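Local coordinates for metallopeptidase family protein (Thermus thermophilus, PDB 2EJQ) that is of unknown function but belongs to a zincin-like metallopeptidase family and probably acts as a metal-dependent peptidase, at residues R12-E15 / F21-G24; W44-Y49 / W90-H95; G73-V78 / F83-E88. The protein carries 1 engineered substitution. One frame throughout, in Å; residues are numbered along the deposited sequence.

Interaction 1: residues R12-E15 / F21-G24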
# COMPACT_ATOMS: atom_id res chain seq x y z
N ARG A 12 1.70 9.98 -9.03
CA ARG A 12 2.43 10.08 -10.28
C ARG A 12 3.02 8.71 -10.63
O ARG A 12 2.96 8.28 -11.79
CB ARG A 12 3.52 11.17 -10.15
CG ARG A 12 4.55 11.23 -11.27
CD ARG A 12 5.81 11.89 -10.87
NE ARG A 12 6.96 11.02 -11.09
CZ ARG A 12 8.10 11.12 -10.44
NH1 ARG A 12 8.25 12.04 -9.54
NH2 ARG A 12 9.09 10.27 -10.68
N LEU A 13 3.57 8.01 -9.64
CA LEU A 13 4.12 6.67 -9.86
C LEU A 13 2.98 5.67 -10.08
O LEU A 13 3.08 4.78 -10.93
CB LEU A 13 4.98 6.25 -8.66
CG LEU A 13 6.28 7.02 -8.39
CD1 LEU A 13 6.94 6.51 -7.11
CD2 LEU A 13 7.23 6.87 -9.56
N TRP A 14 1.90 5.82 -9.33
CA TRP A 14 0.77 4.90 -9.45
C TRP A 14 0.20 4.92 -10.86
O TRP A 14 -0.20 3.86 -11.38
CB TRP A 14 -0.32 5.24 -8.44
CG TRP A 14 -1.48 4.27 -8.44
CD1 TRP A 14 -2.80 4.58 -8.62
CD2 TRP A 14 -1.43 2.85 -8.23
NE1 TRP A 14 -3.57 3.45 -8.54
CE2 TRP A 14 -2.76 2.37 -8.30
CE3 TRP A 14 -0.40 1.94 -7.99
CZ2 TRP A 14 -3.08 1.02 -8.14
CZ3 TRP A 14 -0.72 0.59 -7.83
CH2 TRP A 14 -2.05 0.14 -7.91
N GLU A 15 0.15 6.10 -11.48
CA GLU A 15 -0.36 6.21 -12.84
C GLU A 15 0.53 5.52 -13.88
O GLU A 15 0.05 5.17 -14.95
CB GLU A 15 -0.55 7.68 -13.24
CG GLU A 15 -1.85 8.32 -12.76
CD GLU A 15 -3.10 7.64 -13.32
OE1 GLU A 15 -3.10 7.26 -14.51
OE2 GLU A 15 -4.09 7.50 -12.56
N PHE A 21 -3.23 -4.32 -14.27
CA PHE A 21 -2.71 -4.85 -13.00
C PHE A 21 -3.59 -4.38 -11.85
O PHE A 21 -3.59 -4.97 -10.78
CB PHE A 21 -1.29 -4.36 -12.71
CG PHE A 21 -0.22 -5.01 -13.52
CD1 PHE A 21 -0.20 -6.39 -13.70
CD2 PHE A 21 0.82 -4.25 -14.07
CE1 PHE A 21 0.83 -7.01 -14.40
CE2 PHE A 21 1.85 -4.86 -14.77
CZ PHE A 21 1.86 -6.24 -14.94
N LYS A 22 -4.33 -3.30 -12.08
CA LYS A 22 -5.18 -2.73 -11.03
C LYS A 22 -6.60 -3.27 -10.98
O LYS A 22 -7.44 -2.75 -10.22
CB LYS A 22 -5.21 -1.21 -11.20
CG LYS A 22 -3.84 -0.61 -11.47
CD LYS A 22 -3.92 0.89 -11.55
CE LYS A 22 -2.57 1.49 -11.77
NZ LYS A 22 -2.72 2.94 -12.02
N ARG A 23 -6.87 -4.31 -11.77
CA ARG A 23 -8.23 -4.89 -11.81
C ARG A 23 -8.59 -5.44 -10.44
O ARG A 23 -7.83 -6.19 -9.82
CB ARG A 23 -8.36 -6.02 -12.86
CG ARG A 23 -7.36 -7.17 -12.56
CD ARG A 23 -7.79 -8.48 -13.29
NE ARG A 23 -6.83 -9.19 -14.15
CZ ARG A 23 -5.73 -9.68 -13.65
NH1 ARG A 23 -5.57 -9.52 -12.38
NH2 ARG A 23 -4.84 -10.34 -14.35
N GLY A 24 -9.75 -5.03 -9.95
CA GLY A 24 -10.20 -5.53 -8.66
C GLY A 24 -9.71 -4.69 -7.50
O GLY A 24 -10.13 -4.90 -6.36
O HOH W 1 -3.23 4.03 -14.95
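Lys-22 lays its extended side chain over one face of the Trp-14 indole, a cation-pi contact between the last turns of helix 3-16 and the loop that leads on to strand 27-31. The packing is tight along the ring. Lys-22 CD comes within 3.5 Å of Trp-14 CZ2, Lys-22 CE makes a CH-pi contact with the six-membered ring, and Lys-22 NZ stands 3.6 Å from the centroid of the Trp-14 five-membered ring, 11° off its normal. The two side chains run past each other in opposite directions; the Trp-14 torsion (CG opposite the backbone N, chi1 -176°) carries the indole to where its face lies alongside the lysine chain. The other side is looser and wetter. Lys-22 NZ gives a hydrogen bond to a water at 3.2 Å, and that water sits 3.3 Å from OE1 of Glu-15; Glu-19 adds a long, weak ion pair. Leu-25 also packs on Trp-14, whose CE3 lies near SD of the engineered Met-93 on helix 85-105. A carbonyl near a helix's carboxyl end would be expected to welcome a positive charge, and here Lys-22 NZ donates to Trp-14 O at 2.8 Å, from above the carbonyl plane, 44° out of it.

Interaction 2: residues W44-Y49 / W90-H95. Engineered in segment 90-95: Met-93 (natural residue Leu).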
# COMPACT_ATOMS: atom_id res chain seq x y z
N TRP A 44 9.72 -0.34 10.62
CA TRP A 44 8.49 0.34 10.26
C TRP A 44 7.89 -0.23 8.99
O TRP A 44 8.61 -0.59 8.06
CB TRP A 44 8.74 1.83 10.06
CG TRP A 44 9.31 2.46 11.27
CD1 TRP A 44 10.63 2.58 11.60
CD2 TRP A 44 8.57 3.05 12.35
NE1 TRP A 44 10.76 3.19 12.82
CE2 TRP A 44 9.51 3.49 13.30
CE3 TRP A 44 7.21 3.23 12.60
CZ2 TRP A 44 9.13 4.11 14.49
CZ3 TRP A 44 6.83 3.85 13.78
CH2 TRP A 44 7.79 4.28 14.72
N ARG A 45 6.56 -0.31 8.96
CA ARG A 45 5.85 -0.80 7.79
C ARG A 45 5.59 0.39 6.86
O ARG A 45 4.85 1.30 7.22
CB ARG A 45 4.52 -1.42 8.21
CG ARG A 45 3.75 -2.04 7.06
CD ARG A 45 2.50 -2.77 7.54
NE ARG A 45 2.81 -4.03 8.22
CZ ARG A 45 1.89 -4.80 8.78
NH1 ARG A 45 0.61 -4.44 8.76
NH2 ARG A 45 2.25 -5.93 9.37
N LEU A 46 6.20 0.38 5.67
CA LEU A 46 6.00 1.47 4.71
C LEU A 46 4.61 1.42 4.03
O LEU A 46 4.07 2.45 3.63
CB LEU A 46 7.09 1.44 3.63
CG LEU A 46 8.54 1.51 4.13
CD1 LEU A 46 9.50 1.59 2.94
CD2 LEU A 46 8.71 2.72 5.04
N GLY A 47 4.06 0.22 3.90
CA GLY A 47 2.76 0.06 3.29
C GLY A 47 2.18 -1.33 3.50
O GLY A 47 2.80 -2.19 4.12
N GLU A 48 0.96 -1.55 3.01
CA GLU A 48 0.34 -2.86 3.14
C GLU A 48 -0.89 -2.98 2.26
O GLU A 48 -1.44 -1.99 1.78
CB GLU A 48 -0.03 -3.16 4.61
CG GLU A 48 -1.18 -2.35 5.16
CD GLU A 48 -1.51 -2.69 6.62
OE1 GLU A 48 -2.01 -3.80 6.90
OE2 GLU A 48 -1.26 -1.84 7.49
N TYR A 49 -1.30 -4.22 2.05
CA TYR A 49 -2.47 -4.50 1.24
C TYR A 49 -3.64 -4.69 2.18
O TYR A 49 -3.55 -5.44 3.16
CB TYR A 49 -2.23 -5.77 0.43
CG TYR A 49 -3.40 -6.14 -0.47
CD1 TYR A 49 -3.79 -5.30 -1.51
CD2 TYR A 49 -4.09 -7.34 -0.29
CE1 TYR A 49 -4.84 -5.65 -2.36
CE2 TYR A 49 -5.13 -7.69 -1.13
CZ TYR A 49 -5.50 -6.84 -2.16
OH TYR A 49 -6.52 -7.20 -3.01
N TRP A 90 8.06 3.44 -5.20
CA TRP A 90 7.90 2.53 -6.32
C TRP A 90 7.85 1.09 -5.81
O TRP A 90 6.88 0.37 -6.04
CB TRP A 90 9.08 2.69 -7.28
CG TRP A 90 9.04 1.78 -8.46
CD1 TRP A 90 9.83 0.69 -8.69
CD2 TRP A 90 8.24 1.94 -9.64
NE1 TRP A 90 9.58 0.17 -9.93
CE2 TRP A 90 8.60 0.92 -10.54
CE3 TRP A 90 7.24 2.86 -10.01
CZ2 TRP A 90 8.01 0.79 -11.79
CZ3 TRP A 90 6.66 2.73 -11.26
CH2 TRP A 90 7.05 1.69 -12.14
N GLU A 91 8.90 0.70 -5.11
CA GLU A 91 9.04 -0.63 -4.55
C GLU A 91 7.89 -1.04 -3.61
O GLU A 91 7.35 -2.13 -3.71
CB GLU A 91 10.39 -0.71 -3.83
CG GLU A 91 10.76 -2.07 -3.25
CD GLU A 91 10.75 -3.17 -4.31
OE1 GLU A 91 11.28 -2.93 -5.42
OE2 GLU A 91 10.21 -4.27 -4.02
N THR A 92 7.52 -0.14 -2.70
CA THR A 92 6.45 -0.43 -1.75
C THR A 92 5.09 -0.63 -2.44
O THR A 92 4.36 -1.58 -2.15
CB THR A 92 6.34 0.70 -0.72
OG1 THR A 92 7.59 0.83 -0.03
CG2 THR A 92 5.23 0.41 0.28
N MET A 93 4.76 0.24 -3.37
CA MET A 93 3.51 0.10 -4.09
C MET A 93 3.39 -1.18 -4.89
O MET A 93 2.42 -1.91 -4.78
CB MET A 93 3.33 1.27 -5.04
CG MET A 93 2.36 2.29 -4.53
SD MET A 93 2.36 3.73 -5.57
CE MET A 93 3.77 3.44 -6.57
N LEU A 94 4.41 -1.42 -5.71
CA LEU A 94 4.42 -2.60 -6.56
C LEU A 94 4.47 -3.89 -5.77
O LEU A 94 3.99 -4.92 -6.23
CB LEU A 94 5.58 -2.52 -7.54
CG LEU A 94 5.46 -1.34 -8.49
CD1 LEU A 94 6.61 -1.39 -9.48
CD2 LEU A 94 4.13 -1.37 -9.22
N HIS A 95 5.06 -3.85 -4.58
CA HIS A 95 5.13 -5.03 -3.74
C HIS A 95 3.72 -5.35 -3.22
O HIS A 95 3.31 -6.51 -3.21
CB HIS A 95 6.08 -4.81 -2.56
CG HIS A 95 6.28 -6.03 -1.71
ND1 HIS A 95 6.74 -7.22 -2.23
CD2 HIS A 95 6.04 -6.25 -0.40
CE1 HIS A 95 6.78 -8.13 -1.26
NE2 HIS A 95 6.36 -7.56 -0.14
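The hydroxyl OG1 of Thr-92 donates to the carbonyl O of Glu-88, one turn back on its own helix, and also rests against Leu-46, 3.6 Å from CD1 and 3.7 Å from CB of that leucine. With chi1 at -59°, OG1 lies beside the backbone N and turns back along the helix, while the methyl CG2 stands opposite that N and projects at the chain of segment 44-49. Gly-47, with no side chain, receives it: CG2 of Thr-92 is 3.8 Å from Gly-47 N and 3.9 Å from Gly-47 CA. The CA atoms of Gly-47 and Thr-92 can thus close to 6.3 Å. The side chains of Leu-46 and Thr-92 cross at about a right angle. In zincin terms, this is where the edge strand 47-50 meets helix 85-105, whose HExxH sequence starting at His-95 is consistent with a metal-binding active-site helix, although no metal is bound to it here. The charged groups lie on the far side of the strand: Glu-48 OE2 lies at the Arg-45 guanidinium edge, in its plane, and takes a weak bond from Arg-45 NH1 at 3.4 Å, part of a salt bridge; OE2 also forms a salt bridge with Lys-35 NZ and a hydrogen bond with Tyr-71 OH. Met-93, an engineered residue, points away from segment 44-49 and packs on Val-10 and Leu-13 of helix 3-16. With the Thr-92 proton spent within the helix, segments 44-49 and 90-95 meet by van der Waals fit; the polar tie comes further along, between Tyr-49 OH and His-100 ND1.

Interaction 3: residues G73-V78 / F83-E88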
# COMPACT_ATOMS: atom_id res chain seq x y z
N GLY A 73 4.44 8.49 7.61
CA GLY A 73 5.24 8.55 8.82
C GLY A 73 6.30 7.47 8.90
O GLY A 73 7.39 7.69 9.45
N SER A 74 6.00 6.28 8.38
CA SER A 74 6.97 5.20 8.40
C SER A 74 8.15 5.53 7.50
O SER A 74 9.28 5.21 7.83
CB SER A 74 6.33 3.89 7.95
OG SER A 74 5.39 3.43 8.90
N PHE A 75 7.87 6.17 6.36
CA PHE A 75 8.92 6.57 5.42
C PHE A 75 9.87 7.58 6.09
O PHE A 75 11.09 7.50 5.93
CB PHE A 75 8.32 7.22 4.16
CG PHE A 75 7.78 6.23 3.14
CD1 PHE A 75 6.54 5.62 3.33
CD2 PHE A 75 8.51 5.92 1.99
CE1 PHE A 75 6.03 4.72 2.39
CE2 PHE A 75 8.01 5.01 1.04
CZ PHE A 75 6.77 4.42 1.24
N LEU A 76 9.29 8.54 6.81
CA LEU A 76 10.07 9.56 7.50
C LEU A 76 10.98 8.92 8.54
O LEU A 76 12.17 9.24 8.60
CB LEU A 76 9.15 10.58 8.18
CG LEU A 76 8.55 11.62 7.24
CD1 LEU A 76 7.58 12.52 7.99
CD2 LEU A 76 9.67 12.44 6.64
N GLU A 77 10.43 8.01 9.34
CA GLU A 77 11.21 7.34 10.37
C GLU A 77 12.44 6.65 9.78
O GLU A 77 13.54 6.76 10.32
CB GLU A 77 10.35 6.30 11.10
CG GLU A 77 9.25 6.89 12.00
CD GLU A 77 9.79 7.66 13.20
OE1 GLU A 77 10.98 7.48 13.54
OE2 GLU A 77 9.02 8.44 13.81
N VAL A 78 12.25 5.93 8.68
CA VAL A 78 13.35 5.21 8.05
C VAL A 78 14.25 6.09 7.19
O VAL A 78 15.41 5.76 6.97
CB VAL A 78 12.83 4.06 7.14
CG1 VAL A 78 11.90 3.17 7.93
CG2 VAL A 78 12.12 4.63 5.92
N PHE A 83 18.02 9.47 1.06
CA PHE A 83 16.82 8.63 0.92
C PHE A 83 16.19 8.78 -0.46
O PHE A 83 15.81 9.88 -0.85
CB PHE A 83 15.79 9.02 1.99
CG PHE A 83 14.61 8.10 2.08
CD1 PHE A 83 14.77 6.79 2.54
CD2 PHE A 83 13.35 8.52 1.71
CE1 PHE A 83 13.68 5.92 2.62
CE2 PHE A 83 12.25 7.67 1.79
CZ PHE A 83 12.42 6.36 2.25
N ASP A 84 16.10 7.69 -1.21
CA ASP A 84 15.51 7.76 -2.55
C ASP A 84 14.00 7.61 -2.45
O ASP A 84 13.47 6.50 -2.46
CB ASP A 84 16.06 6.63 -3.43
CG ASP A 84 15.81 6.88 -4.89
OD1 ASP A 84 14.80 7.56 -5.23
OD2 ASP A 84 16.62 6.38 -5.71
N TRP A 85 13.30 8.74 -2.36
CA TRP A 85 11.85 8.73 -2.22
C TRP A 85 11.14 7.97 -3.33
O TRP A 85 10.27 7.14 -3.07
CB TRP A 85 11.30 10.16 -2.17
CG TRP A 85 11.56 10.86 -0.86
CD1 TRP A 85 12.57 11.74 -0.57
CD2 TRP A 85 10.79 10.72 0.35
NE1 TRP A 85 12.48 12.15 0.75
CE2 TRP A 85 11.40 11.54 1.33
CE3 TRP A 85 9.65 9.98 0.70
CZ2 TRP A 85 10.91 11.64 2.64
CZ3 TRP A 85 9.16 10.08 2.01
CH2 TRP A 85 9.79 10.90 2.96
N GLU A 86 11.53 8.26 -4.57
CA GLU A 86 10.93 7.62 -5.72
C GLU A 86 11.16 6.12 -5.73
O GLU A 86 10.24 5.34 -5.98
CB GLU A 86 11.47 8.24 -7.00
CG GLU A 86 10.94 7.56 -8.26
CD GLU A 86 11.65 8.02 -9.52
OE1 GLU A 86 11.22 9.03 -10.11
OE2 GLU A 86 12.64 7.36 -9.90
N ALA A 87 12.39 5.71 -5.45
CA ALA A 87 12.73 4.30 -5.45
C ALA A 87 11.97 3.56 -4.35
O ALA A 87 11.49 2.45 -4.57
CB ALA A 87 14.22 4.11 -5.27
N GLU A 88 11.86 4.18 -3.17
CA GLU A 88 11.17 3.56 -2.05
C GLU A 88 9.64 3.44 -2.24
O GLU A 88 9.05 2.43 -1.90
CB GLU A 88 11.48 4.33 -0.76
CG GLU A 88 12.96 4.36 -0.38
CD GLU A 88 13.42 3.08 0.31
OE1 GLU A 88 12.56 2.31 0.78
OE2 GLU A 88 14.65 2.85 0.39
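Phe-83 offers its edge to Phe-75, whose CD2 lies near the plane of the Phe-83 ring and 3.9 Å from Phe-83 CZ, while the carbonyl O of Phe-75 stands over one face of the same ring. A second part of that edge is turned to Trp-85: CD2 of Phe-83 sits 3.5 Å above the indole plane, over its centre. The Trp-85 edge is met by Leu-76, with Leu-76 CD2 4.0 Å from Trp-85 CH2, and Trp-85 CZ3 reaches Phe-75 CB at 3.7 Å. Phe-75 in turn directs its own edge at the second helix, CE2 lying 4.0 Å from CB of Glu-88, and the two side chains slide past each other in opposite directions. The arrangement is a helix-loop-helix connection, in which the short helix 72-78 is joined by a brief loop to the long helix 85-105, with aromatic side chains packed between the two. The long helix is started by Asp-84 as its N-cap: OD1 accepts from Ala-87 N at 3.0 Å, in a nearly straight bond (165°) that reaches the carboxylate from above its plane. A magnesium ion has been seen at Leu-76 and Ala-79 in a crystal of this protein, probably bound through backbone oxygens, which leaves the Leu-76 side chain to pack on Trp-85. From helix 3-16, Phe-6 meets the Phe-75 ring and Leu-9 touches Trp-85. CB of Phe-83 points toward segment 73-78, and CG lies anti to the backbone N (chi1 -171°), which brings Phe-83 CE1 to Val-78 CG2 at 3.9 Å.

Depth alone does not set the chemistry of these three contacts. Interaction 2 lies nearest the middle of the chain, about 5 Å between centres, and interactions 1 and 3 are surface contacts; yet 2 and 3, which share helix 85-105, are both apolar across their segments, and only interaction 1 has a polar bond across it. The first is carried by a lysine over an indole, the third by apolar packing of aromatic and aliphatic side chains. Helix 3-16 ties interaction 1 to each of the others: Leu-13 packs on Met-93 and Trp-90, and Arg-12 forms a salt bridge with Glu-86. Between 2 and 3, Ser-74 OG bonds to Arg-45 O at 2.8 Å while the Phe-75 ring lies against Leu-46.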